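Local coordinates for ATP-dependent DNA helicase (Mycobacterium smegmatis, PDB 5V9X), which acts as a 3'-to-5' RNA:DNA helicase that tracks along single-stranded DNA and draws on ATP hydrolysis to unwind duplexes, at residues E168-M173 with E180-V185; R625-G630 with V835-A840; L713-G718 with P764-E769. All blocks are in the same frame, centred on the assembly; numbering follows the deposited sequence.

From the N terminus, contact 1 comes first: 168-173 meets 180-185 across a gap of six residues, closing a short loop at the end of helix 167-174, on the way to strand 187-191 of the first parallel sheet, beside the DNA. Contact 2 opens much later, at 625-630, and closes a loop of 204 residues by bringing the start of helix 627-640 to that of helix 838-849. Contact 3 is nested within this loop and packs helix 707-725 on helix 759-769. Contacts 2 and 3 touch through Tyr836, which packs on Leu715 and Val766. Contact 1 lies apart, its centre about 37 Å from that of contact 2.

Contact 1: E168-M173 with E180-V185; sequences ESLFLM and ETLTSV. With nucleotides of chain B.
Leu170 and Leu182 approach through one methyl branch each, their side chains slanting past one another until CD1 of Leu170 lies 4.0 Å from CD1 of Leu182. Leu170 points its CG directly away from the backbone N (chi1 179°), which carries the branch off the flank of helix 167-174 and over to the following loop. Leu182 comes from that loop to meet it, and its CD1 also lies 4.4 Å from CB of Met173. Leucine suits this buried place because it can offer one methyl across the contact and still touch a neighbour: Leu170 also rests on Leu209 and Leu182 on Leu212, both of helix 200-213.

Met173 reaches the residue just before, Thr181. Its chain is extended through SD and then bends at the last torsion (chi3 62°), leaving CE 4.0 Å from OG1 of Thr181, with the two side chains roughly perpendicular. The flexible thioether fits here because its methyl can lie against a hydroxyl whose polar need is met elsewhere, by a hydrogen bond to Ala178 O. Thr183 OG1 bonds back to Glu180 O at 3.3 Å, from above the carbonyl plane, and a type I turn runs from Leu182 to Val185.

The first turn of the same helix meets the DNA. Ser169 OG donates to OP1 of DC10 of chain B at 2.6 Å, a short neutral hydroxyl suited to a phosphate, while Glu168 lays its CB against C5' of DC10 at 3.7 Å and turns its carboxylate to Arg201 in a salt bridge. Helix and loop belong to the beta-alpha-beta crossover from strand 162-165 to strand 187-191, which passes strand 100-103, as expected of the RecA-like helicase core; the Glu168-Ser169 end is probably part of motif Ib, which in such helicases contacts the tracking strand.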
loop_
_atom_site.group_PDB
_atom_site.type_symbol
_atom_site.label_atom_id
_atom_site.label_comp_id
_atom_site.label_asym_id
_atom_site.label_seq_id
_atom_site.Cartn_x
_atom_site.Cartn_y
_atom_site.Cartn_z
ATOM N N GLU A 168 -7.027 12.511 -3.432
ATOM C CA GLU A 168 -7.729 13.250 -2.389
ATOM C C GLU A 168 -8.012 14.682 -2.825
ATOM O O GLU A 168 -9.123 15.192 -2.639
ATOM C CB GLU A 168 -6.911 13.234 -1.093
ATOM C CG GLU A 168 -6.871 11.891 -0.368
ATOM C CD GLU A 168 -6.002 10.855 -1.064
ATOM O OE1 GLU A 168 -5.248 11.223 -1.993
ATOM O OE2 GLU A 168 -6.074 9.667 -0.681
ATOM N N SER A 169 -7.017 15.350 -3.413
ATOM C CA SER A 169 -7.208 16.743 -3.805
ATOM C C SER A 169 -8.114 16.862 -5.024
ATOM O O SER A 169 -8.879 17.828 -5.136
ATOM C CB SER A 169 -5.861 17.409 -4.067
ATOM O OG SER A 169 -5.254 17.809 -2.852
ATOM N N LEU A 170 -8.043 15.901 -5.948
ATOM C CA LEU A 170 -9.009 15.872 -7.042
ATOM C C LEU A 170 -10.429 15.794 -6.504
ATOM O O LEU A 170 -11.344 16.433 -7.037
ATOM C CB LEU A 170 -8.730 14.691 -7.973
ATOM C CG LEU A 170 -9.713 14.555 -9.140
ATOM C CD1 LEU A 170 -9.648 15.788 -10.033
ATOM C CD2 LEU A 170 -9.455 13.289 -9.944
ATOM N N PHE A 171 -10.624 15.021 -5.435
ATOM C CA PHE A 171 -11.923 14.956 -4.775
ATOM C C PHE A 171 -12.347 16.327 -4.260
ATOM O O PHE A 171 -13.517 16.710 -4.382
ATOM C CB PHE A 171 -11.852 13.937 -3.638
ATOM C CG PHE A 171 -13.145 13.740 -2.900
ATOM C CD1 PHE A 171 -14.165 12.980 -3.450
ATOM C CD2 PHE A 171 -13.320 14.275 -1.634
ATOM C CE1 PHE A 171 -15.343 12.779 -2.760
ATOM C CE2 PHE A 171 -14.497 14.078 -0.941
ATOM C CZ PHE A 171 -15.507 13.328 -1.504
ATOM N N LEU A 172 -11.402 17.087 -3.698
ATOM C CA LEU A 172 -11.732 18.398 -3.146
ATOM C C LEU A 172 -12.143 19.375 -4.241
ATOM O O LEU A 172 -13.117 20.119 -4.082
ATOM C CB LEU A 172 -10.544 18.947 -2.356
ATOM C CG LEU A 172 -10.068 18.069 -1.196
ATOM C CD1 LEU A 172 -8.855 18.680 -0.505
ATOM C CD2 LEU A 172 -11.193 17.842 -0.206
ATOM N N MET A 173 -11.416 19.385 -5.360
ATOM C CA MET A 173 -11.755 20.301 -6.443
ATOM C C MET A 173 -13.109 19.958 -7.049
ATOM O O MET A 173 -13.875 20.854 -7.422
ATOM C CB MET A 173 -10.665 20.275 -7.509
ATOM C CG MET A 173 -9.292 20.656 -6.989
ATOM S SD MET A 173 -8.079 20.753 -8.309
ATOM C CE MET A 173 -8.786 22.069 -9.303
ATOM N N GLU A 180 -15.046 23.887 -11.967
ATOM C CA GLU A 180 -15.331 24.590 -13.211
ATOM C C GLU A 180 -14.098 24.708 -14.098
ATOM O O GLU A 180 -14.236 24.916 -15.308
ATOM C CB GLU A 180 -15.899 25.979 -12.914
ATOM C CG GLU A 180 -16.965 26.435 -13.900
ATOM C CD GLU A 180 -18.329 25.841 -13.598
ATOM O OE1 GLU A 180 -18.683 25.748 -12.403
ATOM O OE2 GLU A 180 -19.047 25.467 -14.551
ATOM N N THR A 181 -12.899 24.584 -13.528
ATOM C CA THR A 181 -11.683 24.576 -14.328
ATOM C C THR A 181 -11.405 23.222 -14.965
ATOM O O THR A 181 -10.536 23.131 -15.836
ATOM C CB THR A 181 -10.479 24.989 -13.475
ATOM O OG1 THR A 181 -10.262 24.015 -12.445
ATOM C CG2 THR A 181 -10.714 26.354 -12.842
ATOM N N LEU A 182 -12.121 22.176 -14.559
ATOM C CA LEU A 182 -11.899 20.833 -15.074
ATOM C C LEU A 182 -12.872 20.453 -16.182
ATOM O O LEU A 182 -12.854 19.304 -16.634
ATOM C CB LEU A 182 -11.987 19.814 -13.937
ATOM C CG LEU A 182 -11.042 20.042 -12.757
ATOM C CD1 LEU A 182 -11.292 19.025 -11.653
ATOM C CD2 LEU A 182 -9.594 19.991 -13.218
ATOM N N THR A 183 -13.714 21.384 -16.639
ATOM C CA THR A 183 -14.723 21.050 -17.638
ATOM C C THR A 183 -14.141 20.831 -19.030
ATOM O O THR A 183 -14.852 20.321 -19.900
ATOM C CB THR A 183 -15.796 22.142 -17.707
ATOM O OG1 THR A 183 -15.191 23.394 -18.050
ATOM C CG2 THR A 183 -16.512 22.279 -16.375
ATOM N N SER A 184 -12.882 21.195 -19.264
ATOM C CA SER A 184 -12.262 21.032 -20.572
ATOM C C SER A 184 -11.248 19.898 -20.618
ATOM O O SER A 184 -10.598 19.711 -21.654
ATOM C CB SER A 184 -11.587 22.338 -21.007
ATOM O OG SER A 184 -12.532 23.384 -21.150
ATOM N N VAL A 185 -11.098 19.138 -19.529
ATOM C CA VAL A 185 -10.071 18.103 -19.470
ATOM C C VAL A 185 -10.302 17.077 -20.567
ATOM O O VAL A 185 -11.401 16.528 -20.712
ATOM C CB VAL A 185 -10.058 17.443 -18.083
ATOM C CG1 VAL A 185 -9.245 16.155 -18.114
ATOM C CG2 VAL A 185 -9.492 18.399 -17.045
ATOM P P DC B 10 -3.143 15.721 -0.384
ATOM O OP1 DC B 10 -3.925 16.016 -1.605
ATOM O OP2 DC B 10 -1.787 16.286 -0.214
ATOM O "O5'" DC B 10 -3.988 16.171 0.890
ATOM C "C5'" DC B 10 -5.380 15.954 0.927
ATOM C "C4'" DC B 10 -5.942 16.402 2.259
ATOM O "O4'" DC B 10 -5.620 15.423 3.274
ATOM C "C3'" DC B 10 -5.393 17.740 2.767
ATOM O "O3'" DC B 10 -6.454 18.628 3.017
ATOM C "C2'" DC B 10 -4.654 17.376 4.059
ATOM C "C1'" DC B 10 -5.366 16.103 4.474
ATOM N N1 DC B 10 -4.553 15.228 5.359
ATOM C C2 DC B 10 -5.159 14.606 6.452
ATOM O O2 DC B 10 -6.367 14.791 6.653
ATOM N N3 DC B 10 -4.409 13.813 7.258
ATOM C C4 DC B 10 -3.109 13.642 7.000
ATOM N N4 DC B 10 -2.406 12.855 7.822
ATOM C C5 DC B 10 -2.473 14.273 5.889
ATOM C C6 DC B 10 -3.224 15.049 5.104
#

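Contact 2: R625-G630 with V835-A840; sequences RPAELG and VYDVPA
Ala627 and Ala840 meet where two helices begin: helix 627-640 and, in the DEAD/H associated region, helix 838-849, which starts from an aspartate N-cap, Asp837. The apolar part is small: CB of Ala627 lies 3.7 Å from CB of Ala840, and small side chains such as these suit a place where the two CA atoms are 6.6 Å apart. Pro626 takes the N-cap position of helix 627-640. Proline is tolerated at a helix start, where the amide nitrogen has no carbonyl in a preceding turn to bond; its carbonyl O accepts from Gly630 N at 2.8 Å.

Polar interactions stay within each segment or lead outside both. Arg708 of helix 707-725 bonds Val835 O and, weakly, Tyr836 O, gripping the break between helices 822-835 and 838-849. Glu628 forms a salt bridge with Arg230 of the DEAD/DEAH box helicase region, and Arg625 pairs with Asp736.

The carboxylate of Asp837 joins both kinds of contact. With CG turned directly away from the backbone N (chi1 -174°), OD1 accepts a weak capping bond from Ala840 N at 3.3 Å, a place where the helix start would probably favour its negative charge, while OD2 rests 3.6 Å from CB of Ala627.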
loop_
_atom_site.group_PDB
_atom_site.type_symbol
_atom_site.label_atom_id
_atom_site.label_comp_id
_atom_site.label_asym_id
_atom_site.label_seq_id
_atom_site.Cartn_x
_atom_site.Cartn_y
_atom_site.Cartn_z
ATOM N N ARG A 625 0.529 -10.605 5.089
ATOM C CA ARG A 625 1.181 -11.321 3.996
ATOM C C ARG A 625 0.143 -12.025 3.128
ATOM O O ARG A 625 -0.772 -12.669 3.659
ATOM C CB ARG A 625 2.183 -12.338 4.539
ATOM C CG ARG A 625 3.385 -12.548 3.632
ATOM C CD ARG A 625 3.827 -14.001 3.567
ATOM N NE ARG A 625 4.231 -14.539 4.864
ATOM C CZ ARG A 625 5.398 -14.285 5.446
ATOM N NH1 ARG A 625 6.277 -13.488 4.856
ATOM N NH2 ARG A 625 5.684 -14.822 6.621
ATOM N N PRO A 626 0.245 -11.931 1.807
ATOM C CA PRO A 626 -0.688 -12.648 0.934
ATOM C C PRO A 626 -0.338 -14.126 0.825
ATOM O O PRO A 626 0.796 -14.549 1.057
ATOM C CB PRO A 626 -0.527 -11.937 -0.412
ATOM C CG PRO A 626 0.860 -11.414 -0.392
ATOM C CD PRO A 626 1.165 -11.067 1.045
ATOM N N ALA A 627 -1.349 -14.913 0.441
ATOM C CA ALA A 627 -1.235 -16.368 0.511
ATOM C C ALA A 627 -0.216 -16.912 -0.486
ATOM O O ALA A 627 0.536 -17.839 -0.162
ATOM C CB ALA A 627 -2.602 -17.015 0.282
ATOM N N GLU A 628 -0.181 -16.363 -1.703
ATOM C CA GLU A 628 0.780 -16.844 -2.692
ATOM C C GLU A 628 2.211 -16.563 -2.255
ATOM O O GLU A 628 3.099 -17.403 -2.440
ATOM C CB GLU A 628 0.504 -16.217 -4.059
ATOM C CG GLU A 628 -0.231 -17.144 -5.015
ATOM C CD GLU A 628 -0.075 -16.730 -6.465
ATOM O OE1 GLU A 628 0.878 -15.979 -6.768
ATOM O OE2 GLU A 628 -0.904 -17.154 -7.301
ATOM N N LEU A 629 2.459 -15.386 -1.675
ATOM C CA LEU A 629 3.786 -15.116 -1.132
ATOM C C LEU A 629 4.055 -15.961 0.107
ATOM O O LEU A 629 5.195 -16.381 0.336
ATOM C CB LEU A 629 3.938 -13.629 -0.806
ATOM C CG LEU A 629 5.313 -13.251 -0.249
ATOM C CD1 LEU A 629 6.407 -13.555 -1.265
ATOM C CD2 LEU A 629 5.356 -11.795 0.179
ATOM N N GLY A 630 3.025 -16.218 0.912
ATOM C CA GLY A 630 3.195 -17.116 2.039
ATOM C C GLY A 630 3.606 -18.508 1.605
ATOM O O GLY A 630 4.448 -19.146 2.241
ATOM N N VAL A 835 -9.504 -8.143 4.080
ATOM C CA VAL A 835 -8.521 -8.447 5.115
ATOM C C VAL A 835 -8.221 -9.938 5.110
ATOM O O VAL A 835 -7.064 -10.351 4.967
ATOM C CB VAL A 835 -9.012 -7.990 6.500
ATOM C CG1 VAL A 835 -7.928 -8.207 7.546
ATOM C CG2 VAL A 835 -9.434 -6.533 6.452
ATOM N N TYR A 836 -9.258 -10.757 5.274
ATOM C CA TYR A 836 -9.092 -12.200 5.246
ATOM C C TYR A 836 -8.938 -12.694 3.809
ATOM O O TYR A 836 -9.194 -11.975 2.837
ATOM C CB TYR A 836 -10.283 -12.903 5.902
ATOM C CG TYR A 836 -10.501 -12.588 7.369
ATOM C CD1 TYR A 836 -9.468 -12.114 8.169
ATOM C CD2 TYR A 836 -11.749 -12.773 7.954
ATOM C CE1 TYR A 836 -9.674 -11.831 9.508
ATOM C CE2 TYR A 836 -11.963 -12.491 9.290
ATOM C CZ TYR A 836 -10.925 -12.022 10.063
ATOM O OH TYR A 836 -11.141 -11.741 11.394
ATOM N N ASP A 837 -8.510 -13.952 3.687
ATOM C CA ASP A 837 -8.470 -14.677 2.416
ATOM C C ASP A 837 -9.068 -16.052 2.702
ATOM O O ASP A 837 -8.345 -17.022 2.942
ATOM C CB ASP A 837 -7.047 -14.765 1.856
ATOM C CG ASP A 837 -6.997 -15.393 0.472
ATOM O OD1 ASP A 837 -8.066 -15.743 -0.073
ATOM O OD2 ASP A 837 -5.880 -15.541 -0.072
ATOM N N VAL A 838 -10.395 -16.125 2.684
ATOM C CA VAL A 838 -11.114 -17.351 3.029
ATOM C C VAL A 838 -10.907 -18.426 1.963
ATOM O O VAL A 838 -10.674 -19.589 2.324
ATOM C CB VAL A 838 -12.606 -17.068 3.269
ATOM C CG1 VAL A 838 -13.354 -18.361 3.544
ATOM C CG2 VAL A 838 -12.780 -16.097 4.428
ATOM N N PRO A 839 -10.986 -18.117 0.657
ATOM C CA PRO A 839 -10.638 -19.145 -0.342
ATOM C C PRO A 839 -9.283 -19.795 -0.111
ATOM O O PRO A 839 -9.141 -21.004 -0.334
ATOM C CB PRO A 839 -10.681 -18.365 -1.661
ATOM C CG PRO A 839 -11.723 -17.352 -1.437
ATOM C CD PRO A 839 -11.574 -16.929 0.005
ATOM N N ALA A 840 -8.282 -19.034 0.336
ATOM C CA ALA A 840 -6.992 -19.640 0.647
ATOM C C ALA A 840 -7.084 -20.528 1.882
ATOM O O ALA A 840 -6.498 -21.617 1.915
ATOM C CB ALA A 840 -5.929 -18.562 0.840
#

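Contact 3: L713-G718 with P764-E769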
loop_
_atom_site.group_PDB
_atom_site.type_symbol
_atom_site.label_atom_id
_atom_site.label_comp_id
_atom_site.label_asym_id
_atom_site.label_seq_id
_atom_site.Cartn_x
_atom_site.Cartn_y
_atom_site.Cartn_z
ATOM N N LEU A 713 -8.407 -18.201 10.751
ATOM C CA LEU A 713 -8.158 -19.487 11.392
ATOM C C LEU A 713 -8.136 -19.356 12.908
ATOM O O LEU A 713 -8.591 -20.267 13.611
ATOM C CB LEU A 713 -6.846 -20.088 10.884
ATOM C CG LEU A 713 -6.478 -21.463 11.450
ATOM C CD1 LEU A 713 -7.626 -22.443 11.271
ATOM C CD2 LEU A 713 -5.214 -21.996 10.799
ATOM N N ALA A 714 -7.629 -18.235 13.428
ATOM C CA ALA A 714 -7.669 -18.009 14.868
ATOM C C ALA A 714 -9.098 -17.855 15.372
ATOM O O ALA A 714 -9.406 -18.280 16.491
ATOM C CB ALA A 714 -6.836 -16.778 15.230
ATOM N N LEU A 715 -9.978 -17.249 14.568
ATOM C CA LEU A 715 -11.390 -17.179 14.934
ATOM C C LEU A 715 -11.977 -18.570 15.120
ATOM O O LEU A 715 -12.709 -18.819 16.084
ATOM C CB LEU A 715 -12.176 -16.419 13.863
ATOM C CG LEU A 715 -11.872 -14.939 13.643
ATOM C CD1 LEU A 715 -12.639 -14.425 12.437
ATOM C CD2 LEU A 715 -12.224 -14.138 14.882
ATOM N N ALA A 716 -11.670 -19.488 14.202
ATOM C CA ALA A 716 -12.205 -20.841 14.292
ATOM C C ALA A 716 -11.643 -21.574 15.502
ATOM O O ALA A 716 -12.384 -22.234 16.239
ATOM C CB ALA A 716 -11.901 -21.607 13.005
ATOM N N VAL A 717 -10.329 -21.470 15.719
ATOM C CA VAL A 717 -9.710 -22.086 16.890
ATOM C C VAL A 717 -10.298 -21.507 18.170
ATOM O O VAL A 717 -10.556 -22.234 19.139
ATOM C CB VAL A 717 -8.181 -21.906 16.839
ATOM C CG1 VAL A 717 -7.537 -22.409 18.119
ATOM C CG2 VAL A 717 -7.600 -22.625 15.629
ATOM N N GLY A 718 -10.523 -20.191 18.195
ATOM C CA GLY A 718 -11.098 -19.570 19.377
ATOM C C GLY A 718 -12.471 -20.117 19.708
ATOM O O GLY A 718 -12.763 -20.441 20.861
ATOM N N PRO A 764 -18.596 -20.874 7.009
ATOM C CA PRO A 764 -19.668 -20.523 7.956
ATOM C C PRO A 764 -19.147 -20.088 9.314
ATOM O O PRO A 764 -19.661 -19.117 9.883
ATOM C CB PRO A 764 -20.489 -21.816 8.049
ATOM C CG PRO A 764 -20.180 -22.556 6.805
ATOM C CD PRO A 764 -18.749 -22.252 6.510
ATOM N N ILE A 765 -18.141 -20.785 9.847
ATOM C CA ILE A 765 -17.587 -20.435 11.155
ATOM C C ILE A 765 -17.065 -19.003 11.148
ATOM O O ILE A 765 -17.393 -18.199 12.029
ATOM C CB ILE A 765 -16.484 -21.432 11.553
ATOM C CG1 ILE A 765 -17.084 -22.788 11.924
ATOM C CG2 ILE A 765 -15.646 -20.879 12.698
ATOM C CD1 ILE A 765 -16.046 -23.867 12.149
ATOM N N VAL A 766 -16.239 -18.669 10.153
ATOM C CA VAL A 766 -15.658 -17.331 10.078
ATOM C C VAL A 766 -16.755 -16.275 9.997
ATOM O O VAL A 766 -16.634 -15.187 10.575
ATOM C CB VAL A 766 -14.687 -17.240 8.885
ATOM C CG1 VAL A 766 -14.233 -15.808 8.669
ATOM C CG2 VAL A 766 -13.485 -18.143 9.116
ATOM N N THR A 767 -17.849 -16.585 9.297
ATOM C CA THR A 767 -18.948 -15.632 9.183
ATOM C C THR A 767 -19.621 -15.398 10.531
ATOM O O THR A 767 -20.042 -14.275 10.834
ATOM C CB THR A 767 -19.964 -16.123 8.153
ATOM O OG1 THR A 767 -19.299 -16.365 6.908
ATOM C CG2 THR A 767 -21.054 -15.085 7.931
ATOM N N ALA A 768 -19.718 -16.440 11.358
ATOM C CA ALA A 768 -20.391 -16.309 12.645
ATOM C C ALA A 768 -19.518 -15.627 13.692
ATOM O O ALA A 768 -20.046 -14.989 14.611
ATOM C CB ALA A 768 -20.828 -17.685 13.150
ATOM N N GLU A 769 -18.196 -15.738 13.572
ATOM C CA GLU A 769 -17.299 -15.230 14.602
ATOM C C GLU A 769 -16.807 -13.818 14.332
ATOM O O GLU A 769 -16.460 -13.104 15.281
ATOM C CB GLU A 769 -16.091 -16.160 14.754
ATOM C CG GLU A 769 -16.453 -17.543 15.251
ATOM C CD GLU A 769 -17.203 -17.498 16.563
ATOM O OE1 GLU A 769 -16.865 -16.649 17.416
ATOM O OE2 GLU A 769 -18.139 -18.305 16.741
#
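Leu715 and Glu769 both swing CG to the side of their own backbone N, trans to the carbonyl carbon (chi1 near -65° in both), leaving the two CB atoms to face each other at the join. Ile765 divides its branches: CG1 takes that same position, while CG2 lies trans to the N and reaches across to Ala716. The motif is a near-perpendicular helix-helix packing within the DEAD/H associated region: segments 713-718 of helix 707-725 and 764-769 of helix 759-769 cross at 83°, with their axes 9.0 Å apart at closest approach.

At one end of the join, CG2 of Ile765 sits over the backbone of the other helix, 3.8 Å from CA of Ala716 and equally far from its CB. Alanine suits this spot because its single methyl leaves the helix surface open to the isoleucine branch. Leucine suits the preceding position because it is long enough to reach Val766: CD1 of Leu715 lies 4.3 Å from CG1 of Val766. Val766 also packs on Pro712 of helix 707-725. These contacts are apolar and largely buried.

Glu769 has a double character. Beyond CG its chain bends (chi2 -56°) to bring the carboxylate to Arg719 and Arg722 further along helix 707-725, OE2 forming a salt bridge with the first and OE1 with the second. The charge is thus paired at the edge of an apolar join. Nearer the backbone, CB of Glu769 packs on CB of Leu715 at 4.0 Å, while CG of Glu769 lies beside the other helix's backbone, 4.0 Å from Leu715 O.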